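Local coordinates for probable Zn binding protein (Lactobacillus acidophilus, PDB 3Q69), which is of uncertain function but, as a putative mucus-binding protein of which this chain is one Muc B2-like domain, probably takes part in adhesion to mucus, at residues A[17-22]-A[69-74]; A[24-29]-A[64-69]; A[33-38]-A[81-86]; A[39-42]-A[47-50]; A[52-57]-A[88-93]. One frame throughout, in Å; residues are numbered along the deposited sequence.

Contact 1: A[17-22]-A[69-74]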
# COMPACT_ATOMS: atom_id res chain seq x y z
N TYR A 17 -10.90 -11.52 -4.83
CA TYR A 17 -12.34 -11.65 -5.01
C TYR A 17 -12.66 -13.12 -5.22
O TYR A 17 -12.26 -13.72 -6.21
CB TYR A 17 -12.79 -10.82 -6.22
CG TYR A 17 -12.50 -9.35 -6.07
CD1 TYR A 17 -13.25 -8.55 -5.22
CD2 TYR A 17 -11.44 -8.75 -6.75
CE1 TYR A 17 -12.95 -7.21 -5.04
CE2 TYR A 17 -11.13 -7.40 -6.59
CZ TYR A 17 -11.90 -6.64 -5.73
OH TYR A 17 -11.62 -5.31 -5.55
N ARG A 18 -13.36 -13.71 -4.26
CA ARG A 18 -13.72 -15.12 -4.32
C ARG A 18 -15.17 -15.37 -3.90
O ARG A 18 -15.82 -14.52 -3.29
CB ARG A 18 -12.79 -15.93 -3.41
CG ARG A 18 -11.35 -15.93 -3.87
CD ARG A 18 -10.51 -16.89 -3.05
NE ARG A 18 -9.25 -17.21 -3.70
CZ ARG A 18 -8.41 -18.15 -3.27
NH1 ARG A 18 -8.70 -18.85 -2.18
NH2 ARG A 18 -7.29 -18.39 -3.94
N TYR A 19 -15.67 -16.55 -4.26
CA TYR A 19 -17.02 -16.95 -3.89
C TYR A 19 -16.84 -17.71 -2.58
O TYR A 19 -15.72 -18.07 -2.22
CB TYR A 19 -17.61 -17.88 -4.95
CG TYR A 19 -17.98 -17.19 -6.24
CD1 TYR A 19 -19.15 -16.41 -6.34
CD2 TYR A 19 -17.18 -17.31 -7.37
CE1 TYR A 19 -19.49 -15.78 -7.53
CE2 TYR A 19 -17.52 -16.68 -8.57
CZ TYR A 19 -18.66 -15.92 -8.65
OH TYR A 19 -19.00 -15.29 -9.83
N GLU A 20 -17.93 -17.93 -1.85
CA GLU A 20 -17.85 -18.65 -0.58
C GLU A 20 -17.13 -19.99 -0.71
O GLU A 20 -16.44 -20.41 0.22
CB GLU A 20 -19.24 -18.89 -0.01
CG GLU A 20 -19.99 -17.63 0.37
CD GLU A 20 -21.32 -17.92 1.02
OE1 GLU A 20 -22.16 -18.60 0.38
OE2 GLU A 20 -21.53 -17.48 2.18
N ASP A 21 -17.27 -20.63 -1.86
CA ASP A 21 -16.64 -21.92 -2.09
C ASP A 21 -15.15 -21.82 -2.43
O ASP A 21 -14.49 -22.83 -2.65
CB ASP A 21 -17.38 -22.69 -3.20
CG ASP A 21 -17.54 -21.87 -4.48
OD1 ASP A 21 -18.34 -22.27 -5.35
OD2 ASP A 21 -16.86 -20.84 -4.62
N GLY A 22 -14.64 -20.59 -2.47
CA GLY A 22 -13.23 -20.39 -2.74
C GLY A 22 -12.92 -20.14 -4.20
O GLY A 22 -11.78 -19.84 -4.57
N ILE A 69 -23.90 -10.47 -10.72
CA ILE A 69 -25.31 -10.85 -10.75
C ILE A 69 -25.57 -12.16 -10.01
O ILE A 69 -24.94 -13.18 -10.28
CB ILE A 69 -25.80 -10.99 -12.22
CG1 ILE A 69 -25.55 -9.69 -12.98
CG2 ILE A 69 -27.28 -11.33 -12.25
CD1 ILE A 69 -25.93 -9.73 -14.44
N GLY A 70 -26.52 -12.13 -9.08
CA GLY A 70 -26.87 -13.32 -8.32
C GLY A 70 -26.18 -13.45 -6.98
O GLY A 70 -26.61 -14.24 -6.13
N TYR A 71 -25.12 -12.67 -6.77
CA TYR A 71 -24.36 -12.70 -5.53
C TYR A 71 -24.19 -11.32 -4.93
O TYR A 71 -24.51 -10.31 -5.56
CB TYR A 71 -22.98 -13.31 -5.75
CG TYR A 71 -23.01 -14.73 -6.27
CD1 TYR A 71 -23.27 -15.00 -7.62
CD2 TYR A 71 -22.80 -15.81 -5.40
CE1 TYR A 71 -23.31 -16.32 -8.09
CE2 TYR A 71 -22.84 -17.12 -5.86
CZ TYR A 71 -23.10 -17.38 -7.20
OH TYR A 71 -23.15 -18.68 -7.65
N THR A 72 -23.68 -11.27 -3.70
CA THR A 72 -23.45 -10.01 -3.01
C THR A 72 -22.13 -10.11 -2.24
O THR A 72 -21.88 -11.09 -1.53
CB THR A 72 -24.58 -9.69 -2.03
OG1 THR A 72 -24.55 -10.61 -0.95
CG2 THR A 72 -25.94 -9.78 -2.73
N ALA A 73 -21.29 -9.09 -2.38
CA ALA A 73 -19.98 -9.06 -1.72
C ALA A 73 -20.09 -8.69 -0.25
O ALA A 73 -20.79 -7.73 0.10
CB ALA A 73 -19.06 -8.07 -2.42
N ASP A 74 -19.41 -9.44 0.62
CA ASP A 74 -19.46 -9.13 2.04
C ASP A 74 -18.94 -7.72 2.31
O ASP A 74 -19.27 -7.12 3.32
CB ASP A 74 -18.67 -10.17 2.87
CG ASP A 74 -17.23 -10.32 2.44
OD1 ASP A 74 -16.50 -11.09 3.11
OD2 ASP A 74 -16.81 -9.69 1.44
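Y19 and Y71 make this contact through their rings alone. The pair is a T-shaped (edge-to-face) one: the edge of Y19 that carries CD1 and CE1 is driven at the face of Y71, with the centroids 4.8 Å apart and the planes at 61°, well tilted from a parallel stack. Y19 CE1 sits over the middle of the Y71 ring, 3.7 Å above its plane, and Y19 CD1 lies 3.8 Å from Y71 CE2. Both side chains hold CG anti to the carbonyl carbon (chi1 -73° in Y19, -60° in Y71), which brings the rings together although the CA atoms of Y19 and Y71 are 8.6 Å apart. With a serine in place of Y71, the edge of Y19 would probably lose the aromatic face it rests on and be set freer to turn. Within segment 17-22 the backbone closes a type I turn, G22 N bonding Y19 O at 2.8 Å, and the positive phi of G22 suits glycine. Strands 2-19 and 71-73 are not neighbours in the five-stranded sheet. Strand 96-104 runs between them, sharing backbone hydrogen bonds with R18 (V100 and Y102) and E20 (Y102), and meeting the side chain of A73 with V100 and Y102.

Contact 2: A[24-29]-A[64-69]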
# COMPACT_ATOMS: atom_id res chain seq x y z
N VAL A 24 -12.45 -18.34 -7.59
CA VAL A 24 -12.07 -16.97 -7.93
C VAL A 24 -13.25 -16.29 -8.59
O VAL A 24 -13.73 -16.74 -9.64
CB VAL A 24 -10.86 -16.95 -8.89
CG1 VAL A 24 -11.12 -17.87 -10.08
CG2 VAL A 24 -10.60 -15.54 -9.37
N ALA A 25 -13.74 -15.21 -7.98
CA ALA A 25 -14.88 -14.51 -8.54
C ALA A 25 -14.49 -13.37 -9.48
O ALA A 25 -15.33 -12.90 -10.25
CB ALA A 25 -15.76 -13.98 -7.41
N HIS A 26 -13.24 -12.93 -9.42
CA HIS A 26 -12.78 -11.84 -10.27
C HIS A 26 -11.27 -11.64 -10.09
O HIS A 26 -10.73 -11.91 -9.01
CB HIS A 26 -13.54 -10.57 -9.90
CG HIS A 26 -13.29 -9.42 -10.83
ND1 HIS A 26 -12.05 -8.84 -10.97
CD2 HIS A 26 -14.12 -8.77 -11.68
CE1 HIS A 26 -12.13 -7.88 -11.88
NE2 HIS A 26 -13.37 -7.82 -12.32
N ASP A 27 -10.58 -11.15 -11.13
CA ASP A 27 -9.14 -10.93 -11.01
C ASP A 27 -8.80 -10.02 -9.83
O ASP A 27 -9.56 -9.10 -9.50
CB ASP A 27 -8.55 -10.29 -12.28
CG ASP A 27 -8.60 -11.21 -13.49
OD1 ASP A 27 -8.28 -12.41 -13.35
OD2 ASP A 27 -8.94 -10.71 -14.58
N ASP A 28 -7.66 -10.27 -9.21
CA ASP A 28 -7.24 -9.48 -8.07
C ASP A 28 -7.02 -8.02 -8.49
O ASP A 28 -6.70 -7.74 -9.66
CB ASP A 28 -5.93 -10.03 -7.49
CG ASP A 28 -6.08 -11.44 -6.93
OD1 ASP A 28 -7.22 -11.81 -6.55
OD2 ASP A 28 -5.06 -12.16 -6.87
N HIS A 29 -7.21 -7.11 -7.54
CA HIS A 29 -7.00 -5.69 -7.81
C HIS A 29 -5.76 -5.27 -7.05
O HIS A 29 -5.72 -5.33 -5.84
CB HIS A 29 -8.19 -4.88 -7.33
CG HIS A 29 -8.12 -3.44 -7.73
ND1 HIS A 29 -7.12 -2.59 -7.30
CD2 HIS A 29 -8.94 -2.70 -8.51
CE1 HIS A 29 -7.32 -1.39 -7.81
NE2 HIS A 29 -8.42 -1.42 -8.55
N PRO A 64 -14.63 0.25 -5.00
CA PRO A 64 -15.93 -0.41 -5.03
C PRO A 64 -15.77 -1.85 -5.53
O PRO A 64 -15.09 -2.10 -6.52
CB PRO A 64 -16.73 0.44 -6.01
CG PRO A 64 -16.13 1.79 -5.88
CD PRO A 64 -14.65 1.46 -5.84
N SER A 65 -16.39 -2.80 -4.84
CA SER A 65 -16.28 -4.20 -5.24
C SER A 65 -17.10 -4.49 -6.50
O SER A 65 -18.19 -3.94 -6.70
CB SER A 65 -16.78 -5.09 -4.11
OG SER A 65 -15.90 -5.07 -3.01
N PRO A 66 -16.57 -5.34 -7.39
CA PRO A 66 -17.30 -5.66 -8.62
C PRO A 66 -18.66 -6.24 -8.30
O PRO A 66 -18.80 -7.06 -7.40
CB PRO A 66 -16.40 -6.68 -9.31
CG PRO A 66 -15.03 -6.28 -8.84
CD PRO A 66 -15.26 -6.01 -7.37
N VAL A 67 -19.68 -5.80 -9.03
CA VAL A 67 -21.03 -6.31 -8.83
C VAL A 67 -21.19 -7.56 -9.69
O VAL A 67 -20.96 -7.52 -10.89
CB VAL A 67 -22.10 -5.29 -9.23
CG1 VAL A 67 -23.48 -5.88 -9.03
CG2 VAL A 67 -21.93 -4.02 -8.39
N ILE A 68 -21.57 -8.66 -9.05
CA ILE A 68 -21.76 -9.93 -9.74
C ILE A 68 -23.21 -10.36 -9.59
O ILE A 68 -23.71 -10.57 -8.47
CB ILE A 68 -20.83 -11.02 -9.16
CG1 ILE A 68 -19.38 -10.72 -9.56
CG2 ILE A 68 -21.26 -12.39 -9.67
CD1 ILE A 68 -18.38 -11.78 -9.13
N ILE A 69 -23.90 -10.47 -10.72
CA ILE A 69 -25.31 -10.85 -10.75
C ILE A 69 -25.57 -12.16 -10.01
O ILE A 69 -24.94 -13.18 -10.28
CB ILE A 69 -25.80 -10.99 -12.22
CG1 ILE A 69 -25.55 -9.69 -12.98
CG2 ILE A 69 -27.28 -11.33 -12.25
CD1 ILE A 69 -25.93 -9.73 -14.44
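The CA atoms of A25 and I68 lie 8.4 Å apart and those of H26 and P66 7.8 Å, too far for backbone pairing, so side chains bridge the gap while the chain turns a corner at H26. The first bridge is a CH-pi contact. P66 CG stands over one face of the H26 imidazole, 4.1 Å from the centroid and 17° off the normal, displaced toward the CD2 side of the ring. Chi1 of -172° swings the imidazole beside its own carbonyl carbon, where it can meet the proline. The rotation of the ring is set by a bond from ND1, which donates to D27 O at 2.9 Å, nearly straight at 165°, in the ring plane and on a lone pair of the carbonyl. The second bridge is aliphatic, I68 reaching with its CD1 to within 3.8 Å of A25 CB and resting by A25 O. The contact lies at the surface, between the corner that leads from strand 24-25 into strand 27-42 and the loop that joins strands 55-64 and 71-73. Strand 2-19 backs both parts, with Y17 against P66 and Y19 against A25 and I68, and the Y102 hydroxyl of strand 96-104 bonds P66 O.

Contact 3: A[33-38]-A[81-86]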
# COMPACT_ATOMS: atom_id res chain seq x y z
N LEU A 33 1.65 2.34 -3.73
CA LEU A 33 1.93 3.69 -3.27
C LEU A 33 3.45 3.74 -3.09
O LEU A 33 4.04 2.91 -2.38
CB LEU A 33 1.21 3.97 -1.94
CG LEU A 33 -0.32 4.03 -2.04
CD1 LEU A 33 -0.94 4.28 -0.70
CD2 LEU A 33 -0.70 5.09 -3.03
N ILE A 34 4.08 4.69 -3.76
CA ILE A 34 5.52 4.83 -3.72
C ILE A 34 5.93 6.04 -2.87
O ILE A 34 5.52 7.16 -3.13
CB ILE A 34 6.06 4.94 -5.15
CG1 ILE A 34 5.46 3.79 -5.96
CG2 ILE A 34 7.60 4.89 -5.17
CD1 ILE A 34 5.79 3.81 -7.47
N PHE A 35 6.76 5.78 -1.86
CA PHE A 35 7.24 6.79 -0.93
C PHE A 35 8.75 6.96 -1.08
O PHE A 35 9.51 5.99 -0.97
CB PHE A 35 6.95 6.36 0.50
CG PHE A 35 5.51 6.15 0.81
CD1 PHE A 35 4.80 7.08 1.57
CD2 PHE A 35 4.84 5.02 0.35
CE1 PHE A 35 3.44 6.89 1.87
CE2 PHE A 35 3.49 4.81 0.64
CZ PHE A 35 2.79 5.75 1.40
N THR A 36 9.19 8.18 -1.33
CA THR A 36 10.61 8.43 -1.50
C THR A 36 11.08 9.58 -0.64
O THR A 36 10.58 10.69 -0.75
CB THR A 36 10.97 8.75 -2.98
OG1 THR A 36 10.74 7.59 -3.78
CG2 THR A 36 12.47 9.11 -3.11
N GLN A 37 12.05 9.31 0.23
CA GLN A 37 12.63 10.33 1.09
C GLN A 37 14.00 10.72 0.56
O GLN A 37 14.78 9.86 0.12
CB GLN A 37 12.76 9.82 2.51
CG GLN A 37 13.61 10.68 3.41
CD GLN A 37 13.66 10.19 4.84
OE1 GLN A 37 13.48 9.01 5.12
NE2 GLN A 37 13.96 11.09 5.76
N SER A 38 14.27 12.03 0.59
CA SER A 38 15.56 12.55 0.16
C SER A 38 16.44 12.83 1.37
O SER A 38 15.96 13.09 2.47
CB SER A 38 15.39 13.85 -0.62
OG SER A 38 14.79 13.60 -1.88
N ASP A 81 -7.80 3.80 2.49
CA ASP A 81 -6.83 3.37 3.49
C ASP A 81 -5.60 4.26 3.45
O ASP A 81 -4.85 4.26 2.46
CB ASP A 81 -6.46 1.91 3.21
CG ASP A 81 -5.63 1.28 4.31
OD1 ASP A 81 -5.20 2.00 5.24
OD2 ASP A 81 -5.39 0.06 4.25
N GLU A 82 -5.40 5.03 4.52
CA GLU A 82 -4.25 5.92 4.59
C GLU A 82 -3.01 5.19 5.10
O GLU A 82 -3.04 4.54 6.17
CB GLU A 82 -4.51 7.11 5.51
CG GLU A 82 -5.51 8.12 4.98
CD GLU A 82 -5.44 9.44 5.73
OE1 GLU A 82 -5.04 9.40 6.92
OE2 GLU A 82 -5.79 10.50 5.15
N VAL A 83 -1.93 5.31 4.34
CA VAL A 83 -0.67 4.67 4.68
C VAL A 83 0.39 5.74 4.91
O VAL A 83 0.53 6.65 4.10
CB VAL A 83 -0.19 3.72 3.56
CG1 VAL A 83 1.20 3.22 3.83
CG2 VAL A 83 -1.14 2.57 3.45
N THR A 84 1.10 5.63 6.02
CA THR A 84 2.14 6.58 6.36
C THR A 84 3.48 5.87 6.51
O THR A 84 3.57 4.76 7.05
CB THR A 84 1.83 7.33 7.67
OG1 THR A 84 0.69 8.18 7.47
CG2 THR A 84 3.02 8.23 8.05
N VAL A 85 4.52 6.53 6.02
CA VAL A 85 5.87 6.02 6.09
C VAL A 85 6.67 7.17 6.66
O VAL A 85 6.57 8.29 6.18
CB VAL A 85 6.44 5.68 4.71
CG1 VAL A 85 7.97 5.38 4.83
CG2 VAL A 85 5.72 4.50 4.12
N ASP A 86 7.46 6.90 7.68
CA ASP A 86 8.28 7.94 8.30
C ASP A 86 9.73 7.49 8.30
O ASP A 86 10.06 6.31 8.09
CB ASP A 86 7.79 8.21 9.73
CG ASP A 86 7.47 6.94 10.48
OD1 ASP A 86 8.36 6.07 10.60
OD2 ASP A 86 6.31 6.80 10.94
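One face of the F35 ring is covered by V85: the methyl CG2 sits over the ring centre, 3.7 Å from the centroid and 11° off the normal, a CH-pi contact. At the ring's edge, near its plane, lies V83 O, 3.6 Å from F35 CZ, and the same CZ meets V83 CG1 at 3.9 Å. The phenyl is therefore held by two successive inward residues of the other strand, one over its face and one at its far end. In both valines CG1 is anti to the backbone N (chi1 170° in V85), which leaves V85 CG2 beside that N and directed at the phenyl. This is face-to-face packing of two beta sheets: segment 33-38 belongs to the five-stranded mixed sheet and segment 81-86 to the two-stranded antiparallel one. The short axes lie 8.6 Å apart and run in similar directions, 22° from parallel, a spacing that side chains fill. Alternation along the strands follows, L33 and F35 pointing in toward V83 and V85, while E82 and T84 point away. L33 makes a looser contact, its CD1 4.4 Å from V83 CB. V11 of strand 2-19 touches F35 and V83, and F60 of strand 55-64 touches L33, extending this apolar layer along both sheets.

Contact 4: A[39-42]-A[47-50]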
# COMPACT_ATOMS: atom_id res chain seq x y z
N GLY A 39 17.75 12.76 1.17
CA GLY A 39 18.70 12.99 2.24
C GLY A 39 20.05 13.34 1.65
O GLY A 39 20.19 13.57 0.46
N LYS A 40 21.07 13.37 2.50
CA LYS A 40 22.41 13.70 2.06
C LYS A 40 23.41 12.70 2.63
O LYS A 40 23.15 12.05 3.63
CB LYS A 40 22.81 15.10 2.54
CG LYS A 40 21.87 16.23 2.11
CD LYS A 40 21.92 16.47 0.60
CE LYS A 40 20.84 17.47 0.17
NZ LYS A 40 20.68 17.50 -1.33
N ARG A 41 24.56 12.60 1.98
CA ARG A 41 25.64 11.75 2.44
C ARG A 41 26.88 12.63 2.51
O ARG A 41 27.16 13.40 1.61
CB ARG A 41 25.91 10.60 1.47
CG ARG A 41 27.11 9.73 1.89
CD ARG A 41 27.44 8.63 0.87
NE ARG A 41 26.30 7.73 0.66
CZ ARG A 41 25.77 7.43 -0.52
NH1 ARG A 41 26.28 7.96 -1.63
NH2 ARG A 41 24.73 6.61 -0.61
N ASP A 42 27.63 12.51 3.60
CA ASP A 42 28.83 13.30 3.74
C ASP A 42 29.88 12.60 2.86
O ASP A 42 30.07 11.38 2.93
CB ASP A 42 29.27 13.33 5.20
CG ASP A 42 30.29 14.40 5.46
OD1 ASP A 42 31.41 14.28 4.93
OD2 ASP A 42 29.97 15.38 6.17
N LYS A 47 28.85 9.35 6.31
CA LYS A 47 27.62 9.45 7.09
C LYS A 47 26.41 9.85 6.24
O LYS A 47 26.46 10.80 5.46
CB LYS A 47 27.79 10.47 8.22
CG LYS A 47 26.56 10.65 9.06
CD LYS A 47 26.79 11.66 10.17
CE LYS A 47 27.20 13.02 9.62
NZ LYS A 47 27.45 14.02 10.70
N GLU A 48 25.31 9.12 6.40
CA GLU A 48 24.10 9.40 5.66
C GLU A 48 23.16 10.13 6.62
O GLU A 48 22.85 9.62 7.69
CB GLU A 48 23.46 8.11 5.15
CG GLU A 48 24.44 7.21 4.40
CD GLU A 48 23.75 6.25 3.48
OE1 GLU A 48 22.84 5.53 3.94
OE2 GLU A 48 24.10 6.20 2.29
N ILE A 49 22.73 11.32 6.24
CA ILE A 49 21.87 12.12 7.11
C ILE A 49 20.43 12.19 6.63
O ILE A 49 20.15 12.67 5.54
CB ILE A 49 22.41 13.56 7.26
CG1 ILE A 49 23.81 13.54 7.85
CG2 ILE A 49 21.49 14.36 8.16
CD1 ILE A 49 24.92 13.29 6.85
N TRP A 50 19.51 11.68 7.45
CA TRP A 50 18.09 11.70 7.11
C TRP A 50 17.29 12.52 8.12
O TRP A 50 17.55 12.44 9.31
CB TRP A 50 17.54 10.27 7.09
CG TRP A 50 18.24 9.34 6.19
CD1 TRP A 50 19.20 8.41 6.52
CD2 TRP A 50 18.04 9.22 4.77
NE1 TRP A 50 19.59 7.72 5.40
CE2 TRP A 50 18.90 8.20 4.31
CE3 TRP A 50 17.22 9.88 3.85
CZ2 TRP A 50 18.96 7.82 2.97
CZ3 TRP A 50 17.28 9.50 2.51
CH2 TRP A 50 18.15 8.48 2.08
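E48 OE2 is gripped by two nitrogens of R41, NE at 3.1 Å and NH2 at 3.0 Å, a side-on salt bridge in which both donors converge on one oxygen. NE uses the anti lone pair of OE2, whereas NH2 meets that oxygen nearly along its C-O axis; both bonds are somewhat bent. Guanidinium and carboxylate are nearly coplanar, 19° apart. R41 starts with CG anti to the backbone N (chi1 176°) and bends at chi3, which turns the NE edge toward E48 as the two chains run side by side. R41 NH1 holds a further salt bridge with E3 of strand 2-19, so the arginine spans two acids. A methionine in its place would probably leave the carboxylates of both E48 and E3 without their positive partner.

The backbone forms a beta hairpin of strands 27-42 and 48-49, at the edge of the mixed sheet. K40 and I49 are an antiparallel hydrogen-bonded pair, with I49 N to K40 O at 2.7 Å and a longer return bond, K40 N to I49 O at 3.3 Å. R41 and E48 form the next, non-hydrogen-bonded pair, and D42 N to K47 O follows at 2.8 Å. W50 brings its six-membered ring against the backbone of G39, CZ3 lying 3.6 Å from G39 N. A CB on G39 would collide with W50 CE3 and I49 O, consistent with glycine at this place; R7 makes a cation-pi contact with the same indole.

Contact 5: A[52-57]-A[88-93]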
# COMPACT_ATOMS: atom_id res chain seq x y z
N SER A 52 14.99 13.02 10.70
CA SER A 52 14.29 12.13 11.62
C SER A 52 12.79 12.32 11.75
O SER A 52 12.06 11.37 12.11
CB SER A 52 14.92 12.24 13.01
OG SER A 52 14.42 11.23 13.87
N LYS A 53 12.32 13.53 11.46
CA LYS A 53 10.91 13.83 11.59
C LYS A 53 10.17 13.77 10.25
O LYS A 53 8.99 14.11 10.18
CB LYS A 53 10.72 15.21 12.21
CG LYS A 53 11.30 15.34 13.61
CD LYS A 53 10.58 14.42 14.59
CE LYS A 53 11.11 14.61 16.01
NZ LYS A 53 10.44 13.70 16.97
N TRP A 54 10.86 13.34 9.19
CA TRP A 54 10.23 13.23 7.87
C TRP A 54 9.09 12.23 7.98
O TRP A 54 9.19 11.23 8.66
CB TRP A 54 11.20 12.70 6.80
CG TRP A 54 10.57 12.55 5.43
CD1 TRP A 54 10.38 13.53 4.49
CD2 TRP A 54 10.04 11.34 4.86
NE1 TRP A 54 9.78 13.00 3.36
CE2 TRP A 54 9.56 11.66 3.56
CE3 TRP A 54 9.93 10.01 5.30
CZ2 TRP A 54 8.99 10.71 2.71
CZ3 TRP A 54 9.36 9.07 4.45
CH2 TRP A 54 8.89 9.43 3.17
N SER A 55 8.02 12.51 7.27
CA SER A 55 6.84 11.66 7.29
C SER A 55 5.98 11.97 6.06
O SER A 55 5.89 13.12 5.65
CB SER A 55 6.02 11.89 8.57
OG SER A 55 5.02 10.90 8.68
N LEU A 56 5.36 10.95 5.49
CA LEU A 56 4.55 11.13 4.30
C LEU A 56 3.40 10.14 4.32
O LEU A 56 3.56 8.95 4.60
CB LEU A 56 5.41 10.93 3.05
CG LEU A 56 4.75 11.09 1.67
CD1 LEU A 56 4.31 12.52 1.49
CD2 LEU A 56 5.78 10.69 0.54
N THR A 57 2.23 10.66 4.00
CA THR A 57 1.03 9.87 3.99
C THR A 57 0.38 9.91 2.63
O THR A 57 0.37 10.95 1.96
CB THR A 57 0.02 10.41 5.05
OG1 THR A 57 0.58 10.25 6.36
CG2 THR A 57 -1.30 9.62 5.00
N LYS A 88 11.91 7.07 10.74
CA LYS A 88 12.26 6.11 11.79
C LYS A 88 11.86 4.66 11.56
O LYS A 88 12.41 3.77 12.20
CB LYS A 88 11.68 6.54 13.15
CG LYS A 88 12.61 7.45 13.96
CD LYS A 88 12.31 8.93 13.72
CE LYS A 88 11.02 9.36 14.43
NZ LYS A 88 10.89 10.83 14.46
N ASN A 89 10.91 4.43 10.68
CA ASN A 89 10.45 3.07 10.41
C ASN A 89 10.34 2.93 8.89
O ASN A 89 9.46 2.22 8.38
CB ASN A 89 9.08 2.83 11.06
CG ASN A 89 9.05 3.26 12.53
OD1 ASN A 89 9.71 2.67 13.39
ND2 ASN A 89 8.27 4.30 12.83
N PHE A 90 11.26 3.58 8.19
CA PHE A 90 11.23 3.55 6.73
C PHE A 90 11.28 2.16 6.11
O PHE A 90 10.52 1.85 5.17
CB PHE A 90 12.37 4.40 6.15
CG PHE A 90 12.18 4.72 4.69
CD1 PHE A 90 12.53 3.80 3.70
CD2 PHE A 90 11.61 5.93 4.32
CE1 PHE A 90 12.31 4.07 2.37
CE2 PHE A 90 11.37 6.22 2.96
CZ PHE A 90 11.73 5.29 1.99
N LEU A 91 12.14 1.30 6.64
CA LEU A 91 12.33 -0.05 6.09
C LEU A 91 11.33 -1.11 6.53
O LEU A 91 11.64 -2.30 6.47
CB LEU A 91 13.74 -0.56 6.44
CG LEU A 91 14.94 0.30 6.05
CD1 LEU A 91 16.13 -0.05 6.95
CD2 LEU A 91 15.28 0.07 4.58
N ASP A 92 10.13 -0.71 6.95
CA ASP A 92 9.14 -1.68 7.39
C ASP A 92 7.96 -1.85 6.43
O ASP A 92 7.22 -0.92 6.17
CB ASP A 92 8.64 -1.30 8.78
CG ASP A 92 9.74 -1.35 9.83
OD1 ASP A 92 10.37 -2.41 9.99
OD2 ASP A 92 9.97 -0.32 10.50
N LYS A 93 7.80 -3.07 5.92
CA LYS A 93 6.73 -3.41 4.98
C LYS A 93 5.36 -3.17 5.59
O LYS A 93 5.13 -3.50 6.76
CB LYS A 93 6.86 -4.89 4.56
CG LYS A 93 8.17 -5.25 3.87
CD LYS A 93 8.21 -6.73 3.52
CE LYS A 93 9.35 -7.05 2.54
NZ LYS A 93 9.30 -6.14 1.35
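W54 and F90 form the compact, inward part of this contact, while K88, S52 and K53 make up its polar, solvent-facing side. W54 CZ3 comes within 3.8 Å of F90 CE2, near the plane of the phenyl at its edge. The six-membered ring of W54 and the F90 ring have centroids 6.0 Å apart and planes at 41°, the rings meeting obliquely. In F90, which is buried, CG lies anti to the backbone N (chi1 -164°), carrying the phenyl inward to the tryptophan. Q37 of strand 27-42 touches both rings, and V85 of strand 77-86 lies against them as well.

The outer side is open to solvent yet locally close, and rests on one long side chain. K88, bent at chi2 and chi3, folds back so that its NZ donates to S52 O at 2.7 Å, while its CD lies 3.1 Å from S52 OG. This ammonium stands well above the carbonyl plane, 47° out of it, away from the lone-pair positions. K53 NZ lies 3.8 Å from K88 NZ, a like-charge approach whose cost solvent is likely to ease. The whole contact ties the entry to strand 55-64 to the loop after strand 77-86, where N89 to D92 form a type I turn. Those strands pair as the two-stranded antiparallel sheet, and the rings of W54 and F90, lying against Q37 of the mixed sheet, extend the apolar layer between the two, as in an interface of packed beta sheets.

In the fold
Contact 3 is the buried one, joining the two sheets chiefly through apolar side chains; the other four lie at the surface. Contact 5 adjoins it, their centres about 7 Å apart, and combines an aromatic pair beside that interior with an exposed lysine bond. Contacts 2, 3 and 4 all use strand 27-42, at its start, middle and end. Contact 4 alone pairs backbones, adding a salt bridge, and lies about 51 Å between centres from contact 1, across this elongated domain. Contacts 1 and 2 touch: within each of them rings, a proline and aliphatic tips do the work, and a probable Y17-A25 backbone bond links the two.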